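Local structure of acyl-CoA dehydrogenase (Bacillus anthracis, 3OWA) at residues L153-S158 with A165-R170; D161-K166 with E205-F210; N249-I254 with H258-N263; P223-M228 with S233-L238. The protein probably oxidises the acyl chain of an acyl-CoA thioester to the 2,3-enoyl-CoA, using bound FAD to take up the electrons. One frame throughout, in Å; residues are numbered along the deposited sequence. Where two conformers were deposited one is given.

Interaction 1 (L153-S158 with A165-R170). With FAD (flavin-adenine dinucleotide), chain E.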
# COMPACT_ATOMS: atom_id res chain seq x y z
N LEU A 153 -9.07 -18.71 18.87
CA LEU A 153 -10.43 -18.58 18.36
C LEU A 153 -10.54 -19.05 16.90
O LEU A 153 -11.40 -19.86 16.56
CB LEU A 153 -10.87 -17.14 18.46
CG LEU A 153 -12.24 -16.71 17.88
CD1 LEU A 153 -13.39 -17.55 18.43
CD2 LEU A 153 -12.49 -15.21 18.11
N THR A 154 -9.70 -18.50 16.04
CA THR A 154 -9.71 -18.80 14.61
C THR A 154 -9.52 -20.26 14.26
O THR A 154 -8.79 -20.99 14.94
CB THR A 154 -8.64 -17.98 13.93
OG1 THR A 154 -8.82 -16.60 14.26
CG2 THR A 154 -8.67 -18.14 12.45
N GLU A 155 -10.23 -20.71 13.22
CA GLU A 155 -10.04 -22.05 12.67
C GLU A 155 -9.82 -22.00 11.15
O GLU A 155 -10.04 -20.98 10.53
CB GLU A 155 -11.21 -23.01 12.98
CG GLU A 155 -11.48 -23.12 14.46
CD GLU A 155 -12.49 -24.13 14.84
OE1 GLU A 155 -13.00 -24.90 13.95
OE2 GLU A 155 -12.77 -24.19 16.06
N PRO A 156 -9.39 -23.13 10.53
CA PRO A 156 -9.22 -23.06 9.07
C PRO A 156 -10.51 -22.62 8.36
O PRO A 156 -10.45 -21.86 7.39
CB PRO A 156 -8.89 -24.50 8.69
CG PRO A 156 -8.15 -25.06 9.94
CD PRO A 156 -8.87 -24.38 11.12
N GLY A 157 -11.66 -23.07 8.88
CA GLY A 157 -12.95 -22.80 8.23
C GLY A 157 -13.66 -21.60 8.82
O GLY A 157 -14.78 -21.26 8.41
N SER A 158 -13.04 -20.92 9.78
CA SER A 158 -13.72 -19.81 10.44
C SER A 158 -12.76 -18.72 10.88
O SER A 158 -12.06 -18.85 11.91
CB SER A 158 -14.62 -20.29 11.60
OG SER A 158 -13.92 -21.02 12.59
N ALA A 165 -16.87 -21.70 14.47
CA ALA A 165 -15.91 -22.70 14.97
C ALA A 165 -16.50 -24.11 14.93
O ALA A 165 -17.67 -24.32 15.28
CB ALA A 165 -15.47 -22.36 16.37
N LYS A 166 -15.69 -25.06 14.49
CA LYS A 166 -16.09 -26.48 14.43
C LYS A 166 -15.44 -27.35 15.54
O LYS A 166 -15.82 -28.51 15.73
CB LYS A 166 -15.71 -27.02 13.06
CG LYS A 166 -16.73 -26.67 11.97
CD LYS A 166 -16.18 -27.07 10.60
CE LYS A 166 -17.04 -26.53 9.43
NZ LYS A 166 -18.36 -27.21 9.28
N THR A 167 -14.48 -26.81 16.29
CA THR A 167 -13.98 -27.51 17.48
C THR A 167 -15.12 -27.83 18.48
O THR A 167 -15.90 -26.95 18.87
CB THR A 167 -12.88 -26.67 18.20
OG1 THR A 167 -11.81 -26.46 17.29
CG2 THR A 167 -12.32 -27.37 19.48
N THR A 168 -15.20 -29.09 18.89
CA THR A 168 -16.22 -29.56 19.82
C THR A 168 -15.68 -29.85 21.21
O THR A 168 -14.47 -30.08 21.41
CB THR A 168 -16.85 -30.84 19.30
OG1 THR A 168 -15.83 -31.83 19.14
CG2 THR A 168 -17.53 -30.59 17.96
N ALA A 169 -16.59 -29.85 22.18
CA ALA A 169 -16.29 -30.15 23.56
C ALA A 169 -17.44 -30.98 24.13
O ALA A 169 -18.63 -30.62 24.00
CB ALA A 169 -16.06 -28.89 24.37
N ARG A 170 -17.10 -32.09 24.76
CA ARG A 170 -18.08 -33.00 25.30
C ARG A 170 -17.64 -33.49 26.66
O ARG A 170 -16.54 -33.91 26.83
CB ARG A 170 -18.28 -34.17 24.37
CG ARG A 170 -18.45 -35.48 25.10
CD ARG A 170 -18.02 -36.69 24.30
NE ARG A 170 -16.98 -37.48 24.94
CZ ARG A 170 -15.91 -37.95 24.31
NH1 ARG A 170 -15.02 -38.67 24.94
NH2 ARG A 170 -15.74 -37.68 23.03
PA FAD E . -11.59 -14.48 5.90
O1A FAD E . -11.66 -15.74 5.07
O2A FAD E . -12.51 -14.41 7.06
O5B FAD E . -11.78 -13.20 4.99
C5B FAD E . -11.32 -13.12 3.66
C4B FAD E . -11.77 -11.82 3.01
O4B FAD E . -13.21 -11.77 2.94
C3B FAD E . -11.31 -10.61 3.82
O3B FAD E . -11.03 -9.50 2.98
C2B FAD E . -12.56 -10.28 4.60
O2B FAD E . -12.61 -8.94 4.98
C1B FAD E . -13.64 -10.60 3.60
N9A FAD E . -14.92 -10.85 4.27
C8A FAD E . -15.20 -11.82 5.21
N7A FAD E . -16.49 -11.72 5.58
C5A FAD E . -17.05 -10.72 4.88
C6A FAD E . -18.36 -10.19 4.85
N6A FAD E . -19.36 -10.75 5.55
N1A FAD E . -18.62 -9.13 4.01
C2A FAD E . -17.62 -8.61 3.21
N3A FAD E . -16.34 -9.15 3.21
C4A FAD E . -16.06 -10.18 4.04
N1 FAD E . -6.65 -15.63 15.61
C2 FAD E . -6.74 -15.93 16.95
O2 FAD E . -7.81 -16.21 17.44
N3 FAD E . -5.63 -15.93 17.77
C4 FAD E . -4.39 -15.65 17.29
O4 FAD E . -3.44 -15.65 18.08
C4X FAD E . -4.28 -15.34 15.93
N5 FAD E . -3.03 -15.08 15.40
C5X FAD E . -2.89 -14.83 14.04
C6 FAD E . -1.61 -14.58 13.54
C7 FAD E . -1.45 -14.36 12.18
C7M FAD E . -0.06 -14.10 11.63
C8 FAD E . -2.59 -14.39 11.35
C8M FAD E . -2.54 -14.14 9.87
C9 FAD E . -3.87 -14.58 11.86
C9A FAD E . -4.04 -14.82 13.21
N10 FAD E . -5.31 -15.02 13.73
C10 FAD E . -5.42 -15.33 15.08
C1' FAD E . -6.53 -15.09 12.83
C2' FAD E . -6.87 -13.77 12.12
O2' FAD E . -7.07 -12.65 12.95
C3' FAD E . -7.86 -14.02 10.79
O3' FAD E . -6.94 -14.04 9.76
C4' FAD E . -8.79 -13.11 10.60
O4' FAD E . -9.58 -13.08 11.78
C5' FAD E . -9.62 -13.11 9.31
O5' FAD E . -9.86 -14.45 8.96
P FAD E . -9.42 -15.11 7.59
O1P FAD E . -7.92 -14.89 7.50
O2P FAD E . -9.84 -16.55 7.57
O3P FAD E . -10.07 -14.24 6.43
O HOH W 1 -11.57 -27.56 14.31
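The carboxylate oxygen OE2 of E155 takes two hydrogen bonds from T167. The backbone N of T167 donates to E155 OE2 over 3.1 Å, on the syn lone pair of that oxygen. The hydroxyl OG1 of T167 donates to the same E155 OE2 over 2.8 Å, from well above the carboxylate plane. The other oxygen, E155 OE1, accepts the backbone N of K166 at 2.7 Å, 42° out of that plane. A water donates to both E155 OE1 and T167 OG1 and bridges them. The E155 chain is extended beyond CG (chi2 -174°), which carries the carboxylate across to the backbone at 166-167. The methyl CB of A165 packs against E155 OE2 at 3.3 Å. The salt bridge from OE2 to K184 NZ gives the buried charge a further partner.

E155 also opens a type I beta turn that ends at S158, whose OG rests near A165 CA. R294 and Q296 of the second subunit bond the turn's backbone at P156 and G157. Just before the turn the chain meets the flavin. T154 OG1 donates to FAD N1 over 2.7 Å, and the backbone N atoms of L153 and T154 both bond FAD O2. In the middle domain, the loop that leaves strand 149-152 is thus tied to the residues that lead into strand 168-171, and K184 comes from strand 177-188.

Interaction 2 (D161-K166 with E205-F210)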
# COMPACT_ATOMS: atom_id res chain seq x y z
N ASP A 161 -15.92 -15.09 10.26
CA ASP A 161 -17.07 -15.76 10.88
C ASP A 161 -16.62 -16.65 12.04
O ASP A 161 -16.66 -17.88 11.97
CB ASP A 161 -17.78 -16.59 9.81
CG ASP A 161 -19.01 -17.35 10.35
OD1 ASP A 161 -19.45 -18.28 9.65
OD2 ASP A 161 -19.52 -16.99 11.45
N ALA A 162 -16.21 -16.01 13.12
CA ALA A 162 -15.50 -16.67 14.19
C ALA A 162 -16.41 -17.59 15.01
O ALA A 162 -15.91 -18.50 15.65
CB ALA A 162 -14.86 -15.60 15.09
N LEU A 163 -17.74 -17.37 14.97
CA LEU A 163 -18.69 -18.23 15.69
C LEU A 163 -19.02 -19.51 14.92
O LEU A 163 -19.71 -20.40 15.42
CB LEU A 163 -19.99 -17.47 16.03
CG LEU A 163 -19.86 -16.09 16.69
CD1 LEU A 163 -21.23 -15.49 16.99
CD2 LEU A 163 -18.97 -16.10 17.95
N GLY A 164 -18.52 -19.60 13.68
CA GLY A 164 -18.59 -20.84 12.91
C GLY A 164 -17.55 -21.90 13.33
O GLY A 164 -17.37 -22.89 12.64
N ALA A 165 -16.87 -21.70 14.47
CA ALA A 165 -15.91 -22.70 14.97
C ALA A 165 -16.50 -24.11 14.93
O ALA A 165 -17.67 -24.32 15.28
CB ALA A 165 -15.47 -22.36 16.37
N LYS A 166 -15.69 -25.06 14.49
CA LYS A 166 -16.09 -26.48 14.43
C LYS A 166 -15.44 -27.35 15.54
O LYS A 166 -15.82 -28.51 15.73
CB LYS A 166 -15.71 -27.02 13.06
CG LYS A 166 -16.73 -26.67 11.97
CD LYS A 166 -16.18 -27.07 10.60
CE LYS A 166 -17.04 -26.53 9.43
NZ LYS A 166 -18.36 -27.21 9.28
N GLU A 205 -22.79 -27.56 19.83
CA GLU A 205 -23.94 -26.67 19.80
C GLU A 205 -23.65 -25.32 20.47
O GLU A 205 -23.91 -24.28 19.88
CB GLU A 205 -25.13 -27.36 20.48
CG GLU A 205 -26.49 -26.83 20.08
CD GLU A 205 -26.86 -27.11 18.60
OE1 GLU A 205 -26.20 -27.94 17.93
OE2 GLU A 205 -27.84 -26.48 18.12
N HIS A 206 -23.08 -25.35 21.68
CA HIS A 206 -23.02 -24.19 22.54
C HIS A 206 -21.59 -23.60 22.60
O HIS A 206 -20.69 -24.15 23.27
CB HIS A 206 -23.50 -24.54 23.95
CG HIS A 206 -24.89 -25.10 24.01
ND1 HIS A 206 -25.19 -26.27 24.66
CD2 HIS A 206 -26.06 -24.64 23.50
CE1 HIS A 206 -26.49 -26.52 24.56
NE2 HIS A 206 -27.03 -25.55 23.85
N PHE A 207 -21.44 -22.46 21.93
CA PHE A 207 -20.16 -21.81 21.71
C PHE A 207 -19.66 -21.28 23.05
O PHE A 207 -20.32 -20.44 23.68
CB PHE A 207 -20.36 -20.68 20.71
CG PHE A 207 -19.10 -19.93 20.35
CD1 PHE A 207 -18.26 -20.42 19.36
CD2 PHE A 207 -18.78 -18.72 21.00
CE1 PHE A 207 -17.09 -19.72 19.00
CE2 PHE A 207 -17.62 -18.01 20.65
CZ PHE A 207 -16.77 -18.51 19.65
N SER A 208 -18.50 -21.79 23.49
CA SER A 208 -18.03 -21.56 24.87
C SER A 208 -16.50 -21.39 24.94
O SER A 208 -15.81 -21.84 24.07
CB SER A 208 -18.43 -22.77 25.76
OG SER A 208 -19.83 -23.01 25.71
N ALA A 209 -15.98 -20.72 25.97
CA ALA A 209 -14.54 -20.53 26.10
C ALA A 209 -13.99 -21.42 27.20
O ALA A 209 -14.70 -21.70 28.17
CB ALA A 209 -14.22 -19.06 26.38
N PHE A 210 -12.73 -21.84 27.06
CA PHE A 210 -12.08 -22.76 28.01
C PHE A 210 -10.66 -22.33 28.26
O PHE A 210 -9.97 -21.87 27.33
CB PHE A 210 -12.00 -24.18 27.43
CG PHE A 210 -13.34 -24.82 27.16
CD1 PHE A 210 -13.93 -25.63 28.11
CD2 PHE A 210 -13.99 -24.61 25.96
CE1 PHE A 210 -15.18 -26.25 27.88
CE2 PHE A 210 -15.24 -25.22 25.70
CZ PHE A 210 -15.83 -26.04 26.69
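One face of the F207 ring carries the methyl CD2 of L163. This methyl stands 3.9 Å from the F207 ring centroid, 24° off the ring normal, in a CH-pi contact. It is shifted toward the rim on the CE2 side, and L163 CD2 comes 3.6 Å from F207 CE2. At the ring edge, near its plane, A165 CB approaches F207 CE1 at 4.1 Å. The carbonyl O of A162 comes in obliquely, 3.8 Å from F207 CE1. Three residues of one loop therefore meet a single ring.

F207 reaches them because its CG is anti to the backbone N (chi1 -178°), which sends the ring out from the strand into the loop. The leucine comes to it at about a right angle. No hydrogen bond joins the two segments, so the contact is apolar apart from the A162 carbonyl.

The ring belongs to strand 206-213 of the middle-domain beta sheet, the beta domain of the acyl-CoA dehydrogenase fold. E205 and H206 form a classic beta bulge opposite I202 where this strand begins. Just beyond it, S208 OG donates to the backbone O of H206 over 2.8 Å, from above the carbonyl plane.

Y199 of strand 195-202 meets the F207 ring with its plane at about 20° to it, and L153 packs on F207 as well. On the loop side, a backbone bond from G164 N to D161 O folds the chain into a tight turn. D161 N is hydrogen-bonded to Q296 of the second subunit.

Interaction 3 (N249-I254 with H258-N263)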
# COMPACT_ATOMS: atom_id res chain seq x y z
N ASN A 249 -12.43 -25.40 34.30
CA ASN A 249 -11.75 -24.50 33.38
C ASN A 249 -12.64 -23.89 32.33
O ASN A 249 -12.16 -23.09 31.51
CB ASN A 249 -10.54 -25.18 32.75
CG ASN A 249 -9.36 -25.15 33.65
OD1 ASN A 249 -9.50 -25.35 34.86
ND2 ASN A 249 -8.19 -24.91 33.10
N LEU A 250 -13.93 -24.24 32.33
CA LEU A 250 -14.89 -23.48 31.54
C LEU A 250 -14.84 -21.99 31.93
O LEU A 250 -14.87 -21.65 33.12
CB LEU A 250 -16.30 -24.03 31.72
CG LEU A 250 -17.39 -23.20 31.01
CD1 LEU A 250 -17.48 -23.59 29.55
CD2 LEU A 250 -18.73 -23.42 31.70
N LEU A 251 -14.70 -21.11 30.94
CA LEU A 251 -14.61 -19.67 31.18
C LEU A 251 -15.94 -19.00 30.84
O LEU A 251 -16.38 -19.06 29.70
CB LEU A 251 -13.47 -19.09 30.33
CG LEU A 251 -13.03 -17.65 30.56
CD1 LEU A 251 -12.39 -17.46 31.92
CD2 LEU A 251 -12.05 -17.23 29.41
N GLY A 252 -16.60 -18.39 31.82
CA GLY A 252 -17.90 -17.77 31.58
C GLY A 252 -18.98 -18.84 31.54
O GLY A 252 -18.85 -19.91 32.15
N GLU A 253 -20.06 -18.58 30.82
CA GLU A 253 -21.20 -19.50 30.85
C GLU A 253 -21.26 -20.31 29.57
O GLU A 253 -20.85 -19.82 28.51
CB GLU A 253 -22.53 -18.75 30.99
CG GLU A 253 -22.64 -17.88 32.23
CD GLU A 253 -24.07 -17.45 32.47
OE1 GLU A 253 -24.88 -18.29 32.92
OE2 GLU A 253 -24.40 -16.27 32.19
N ILE A 254 -21.78 -21.53 29.69
CA ILE A 254 -22.01 -22.40 28.54
C ILE A 254 -22.84 -21.70 27.46
O ILE A 254 -23.90 -21.15 27.75
CB ILE A 254 -22.67 -23.76 28.95
CG1 ILE A 254 -21.71 -24.62 29.79
CG2 ILE A 254 -23.11 -24.54 27.71
CD1 ILE A 254 -22.45 -25.81 30.49
N HIS A 258 -19.57 -16.01 22.92
CA HIS A 258 -19.61 -14.78 22.08
C HIS A 258 -19.45 -13.49 22.88
O HIS A 258 -18.86 -12.50 22.38
CB HIS A 258 -20.86 -14.70 21.18
CG HIS A 258 -22.14 -14.42 21.93
ND1 HIS A 258 -22.87 -15.41 22.55
CD2 HIS A 258 -22.79 -13.26 22.18
CE1 HIS A 258 -23.93 -14.87 23.14
NE2 HIS A 258 -23.90 -13.57 22.93
N ILE A 259 -19.96 -13.50 24.10
CA ILE A 259 -19.84 -12.35 24.98
C ILE A 259 -18.35 -12.05 25.30
O ILE A 259 -17.90 -10.88 25.28
CB ILE A 259 -20.66 -12.56 26.25
CG1 ILE A 259 -22.15 -12.50 25.93
CG2 ILE A 259 -20.26 -11.56 27.36
CD1 ILE A 259 -23.05 -13.01 27.05
N ILE A 260 -17.59 -13.11 25.57
CA ILE A 260 -16.14 -12.96 25.79
C ILE A 260 -15.43 -12.49 24.51
O ILE A 260 -14.67 -11.49 24.54
CB ILE A 260 -15.53 -14.23 26.36
CG1 ILE A 260 -16.26 -14.61 27.67
CG2 ILE A 260 -13.96 -14.07 26.55
CD1 ILE A 260 -15.84 -16.02 28.23
N ALA A 261 -15.74 -13.15 23.38
CA ALA A 261 -15.05 -12.89 22.14
C ALA A 261 -15.28 -11.46 21.68
O ALA A 261 -14.34 -10.81 21.16
CB ALA A 261 -15.48 -13.89 21.04
N PHE A 262 -16.51 -10.98 21.84
CA PHE A 262 -16.87 -9.64 21.41
C PHE A 262 -16.19 -8.59 22.29
O PHE A 262 -15.67 -7.57 21.79
CB PHE A 262 -18.40 -9.43 21.35
CG PHE A 262 -18.83 -7.98 21.58
CD1 PHE A 262 -18.83 -7.05 20.52
CD2 PHE A 262 -19.22 -7.54 22.87
CE1 PHE A 262 -19.22 -5.69 20.74
CE2 PHE A 262 -19.61 -6.20 23.09
CZ PHE A 262 -19.60 -5.27 22.02
N ASN A 263 -16.17 -8.82 23.60
CA ASN A 263 -15.56 -7.87 24.50
C ASN A 263 -14.05 -7.80 24.35
O ASN A 263 -13.48 -6.71 24.36
CB ASN A 263 -15.91 -8.17 25.95
CG ASN A 263 -17.20 -7.51 26.37
OD1 ASN A 263 -17.23 -6.31 26.69
ND2 ASN A 263 -18.26 -8.29 26.38
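The methyl CD1 of I260 meets both the backbone and the side chain of L251. Its closest neighbour is the carbonyl, with I260 CD1 3.4 Å from L251 O. On the side chain, I260 CD1 lies 4.0 Å from L251 CG and touches the branch CD2 at a similar range. G252 adds its CA, 4.3 Å from I260 CD1. One methyl thus makes all the contacts from the helix.

The torsions explain this reach. I260 has CG1 anti to the carbonyl carbon (chi1 -57°) and an extended second torsion (chi2 172°), so CD1 is carried straight out from the helix toward the chain at 251-252. L251 has CG anti to its backbone N and meets the isoleucine obliquely. At G252 phi is positive, and the backbone passes close to the methyl there.

The next shell fixes both partners. L251 is joined by backbone hydrogen bonding to A209 of strand 206-213, and its side chain also packs on I197 and P125. I260 touches Y199, A209 and F129, which lie on two strands and on helix 124-129. One turn along helix 257-293, N263 ND2 donates to I259 O over 2.8 Å, almost straight (167°). N263 N bonds the same oxygen from the opposite face of the carbonyl plane.

The contact joins the last short strand of the middle-domain sheet to the first turns of the long helix that follows it. No hydrogen bond or charge pair crosses between the segments. Their hold on each other rests on van der Waals contact and the fit of one methyl.

Interaction 4 (P223-M228 with S233-L238)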
# COMPACT_ATOMS: atom_id res chain seq x y z
N PRO A 223 4.01 -27.41 13.10
CA PRO A 223 5.18 -26.59 12.85
C PRO A 223 4.83 -25.09 12.72
O PRO A 223 3.67 -24.73 12.43
CB PRO A 223 5.69 -27.14 11.49
CG PRO A 223 5.17 -28.58 11.44
CD PRO A 223 3.81 -28.44 12.04
N GLU A 224 5.82 -24.22 12.95
CA GLU A 224 5.67 -22.77 12.67
C GLU A 224 5.17 -22.47 11.25
O GLU A 224 5.57 -23.13 10.31
CB GLU A 224 6.97 -22.05 12.85
CG GLU A 224 7.37 -21.96 14.31
CD GLU A 224 6.49 -20.98 15.13
OE1 GLU A 224 6.09 -19.96 14.55
OE2 GLU A 224 6.24 -21.20 16.37
N GLU A 225 4.31 -21.47 11.10
CA GLU A 225 3.98 -20.94 9.78
C GLU A 225 5.14 -20.15 9.20
O GLU A 225 5.96 -19.57 9.96
CB GLU A 225 2.78 -19.97 9.89
CG GLU A 225 1.55 -20.62 10.40
CD GLU A 225 0.88 -21.46 9.36
OE1 GLU A 225 -0.25 -21.91 9.63
OE2 GLU A 225 1.43 -21.65 8.26
N LYS A 226 5.22 -20.12 7.88
CA LYS A 226 6.15 -19.25 7.14
C LYS A 226 5.42 -17.99 6.74
O LYS A 226 4.44 -18.05 6.03
CB LYS A 226 6.74 -20.01 5.93
CG LYS A 226 7.52 -21.23 6.32
CD LYS A 226 7.98 -22.02 5.11
CE LYS A 226 8.73 -23.29 5.53
NZ LYS A 226 7.79 -24.43 5.78
N LYS A 227 5.82 -16.84 7.27
CA LYS A 227 4.98 -15.67 7.17
C LYS A 227 5.68 -14.57 6.40
O LYS A 227 6.92 -14.46 6.45
CB LYS A 227 4.65 -15.08 8.59
CG LYS A 227 3.98 -16.15 9.50
CD LYS A 227 3.27 -15.57 10.76
CE LYS A 227 4.18 -14.81 11.77
NZ LYS A 227 5.41 -15.57 12.15
N MSE A 228 4.89 -13.62 5.91
CA MSE A 228 5.47 -12.44 5.22
C MSE A 228 6.30 -11.56 6.15
O MSE A 228 7.36 -11.03 5.78
CB MSE A 228 4.37 -11.53 4.74
CG MSE A 228 4.91 -10.34 3.87
SE MSE A 228 3.51 -9.16 3.39
CE MSE A 228 2.46 -10.21 2.11
N SER A 233 7.25 -13.45 15.71
CA SER A 233 6.12 -13.93 16.48
C SER A 233 5.85 -15.42 16.17
O SER A 233 5.67 -15.82 14.99
CB SER A 233 4.88 -13.09 16.10
OG SER A 233 3.71 -13.53 16.80
N SER A 234 5.72 -16.26 17.20
CA SER A 234 5.42 -17.67 16.98
C SER A 234 3.98 -17.83 16.49
O SER A 234 3.09 -17.18 17.04
CB SER A 234 5.58 -18.45 18.30
OG SER A 234 4.94 -19.75 18.12
N THR A 235 3.73 -18.66 15.46
CA THR A 235 2.41 -18.77 14.91
C THR A 235 2.21 -20.21 14.47
O THR A 235 2.92 -20.67 13.59
CB THR A 235 2.23 -17.80 13.66
OG1 THR A 235 2.59 -16.44 14.03
CG2 THR A 235 0.78 -17.74 13.21
N ARG A 236 1.36 -20.98 15.16
CA ARG A 236 1.16 -22.39 14.84
C ARG A 236 -0.28 -22.77 14.94
O ARG A 236 -1.08 -22.04 15.50
CB ARG A 236 1.91 -23.32 15.83
CG ARG A 236 3.42 -23.04 16.01
CD ARG A 236 4.01 -24.07 16.94
NE ARG A 236 5.45 -23.85 17.08
CZ ARG A 236 6.26 -24.70 17.69
NH1 ARG A 236 5.78 -25.86 18.18
NH2 ARG A 236 7.56 -24.40 17.78
N THR A 237 -0.62 -23.96 14.48
CA THR A 237 -1.96 -24.45 14.69
C THR A 237 -1.95 -25.19 16.04
O THR A 237 -1.02 -25.94 16.33
CB THR A 237 -2.32 -25.45 13.52
OG1 THR A 237 -2.52 -24.66 12.35
CG2 THR A 237 -3.60 -26.26 13.81
N LEU A 238 -2.98 -24.97 16.86
CA LEU A 238 -3.18 -25.75 18.09
C LEU A 238 -4.01 -26.98 17.80
O LEU A 238 -5.15 -26.86 17.30
CB LEU A 238 -3.88 -24.89 19.11
CG LEU A 238 -4.15 -25.53 20.49
CD1 LEU A 238 -2.85 -25.84 21.23
CD2 LEU A 238 -5.00 -24.53 21.30
O HOH W 2 -1.49 -22.11 11.94
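The chain at 223-227 runs 129° from the direction of 233-237, and E225 N donates to T235 O over 3.0 Å, nearly along the C=O axis. The E224 carboxylate binds the strand beside this bond. Its oxygen OE1 accepts T235 N at 2.8 Å, met on the syn side. Its oxygen OE2 has two donors. S234 OG reaches E224 OE2 over 2.6 Å on the syn lone pair, and R236 NE makes a salt bridge to E224 OE2 at 2.9 Å from above the carboxylate plane. The carboxylate lies at the edge of the guanidinium, with the two planes 71° apart. A bend at chi2 (-71°) turns the E224 carboxylate back toward the strand. R236 NH1 has a separate partner in T221 OG1.

Further along, K227 folds over T235. Its chain is bent at chi3 and chi4, which brings K227 NZ within 2.9 Å of S233 O, in the carbonyl plane. K227 CE lies 3.2 Å from T235 OG1. The E225 side chain crosses T235 at about a right angle, and a water joins E225 OE1 to T237 OG1.

The contact folds the loop that follows strand 219-221 back on the start of strand 235-240 in the middle domain. K227 and T235 belong to the FAD pocket, and M389 of the second subunit packs on E225 and K227.

Backbone N-H, hydroxyl and guanidinium groups all donate to one carboxylate. These donors would be expected to favour its charged form, and R236 probably balances part of that charge.

All four contacts reach the same mixed sheet, but their chemistry differs with place. Interactions 1 and 4 are polar, each built round a glutamate carboxylate. Both include residues of the FAD pocket, yet their centres lie about 18 Å apart. Interactions 2 and 3 are apolar and lack hydrogen bonds between their segments. Interactions 1, 2 and 4 touch the second subunit, while 3 does not. Interactions 1 and 2 share A165 and K166 and meet where L153 packs on F207. Interactions 2 and 3 meet through neighbouring strands 206-213 and 250-251. Interactions 1 and 3 are largely buried, while 2 and 4 are partly so. Only in interaction 3 is one of the two segments helical.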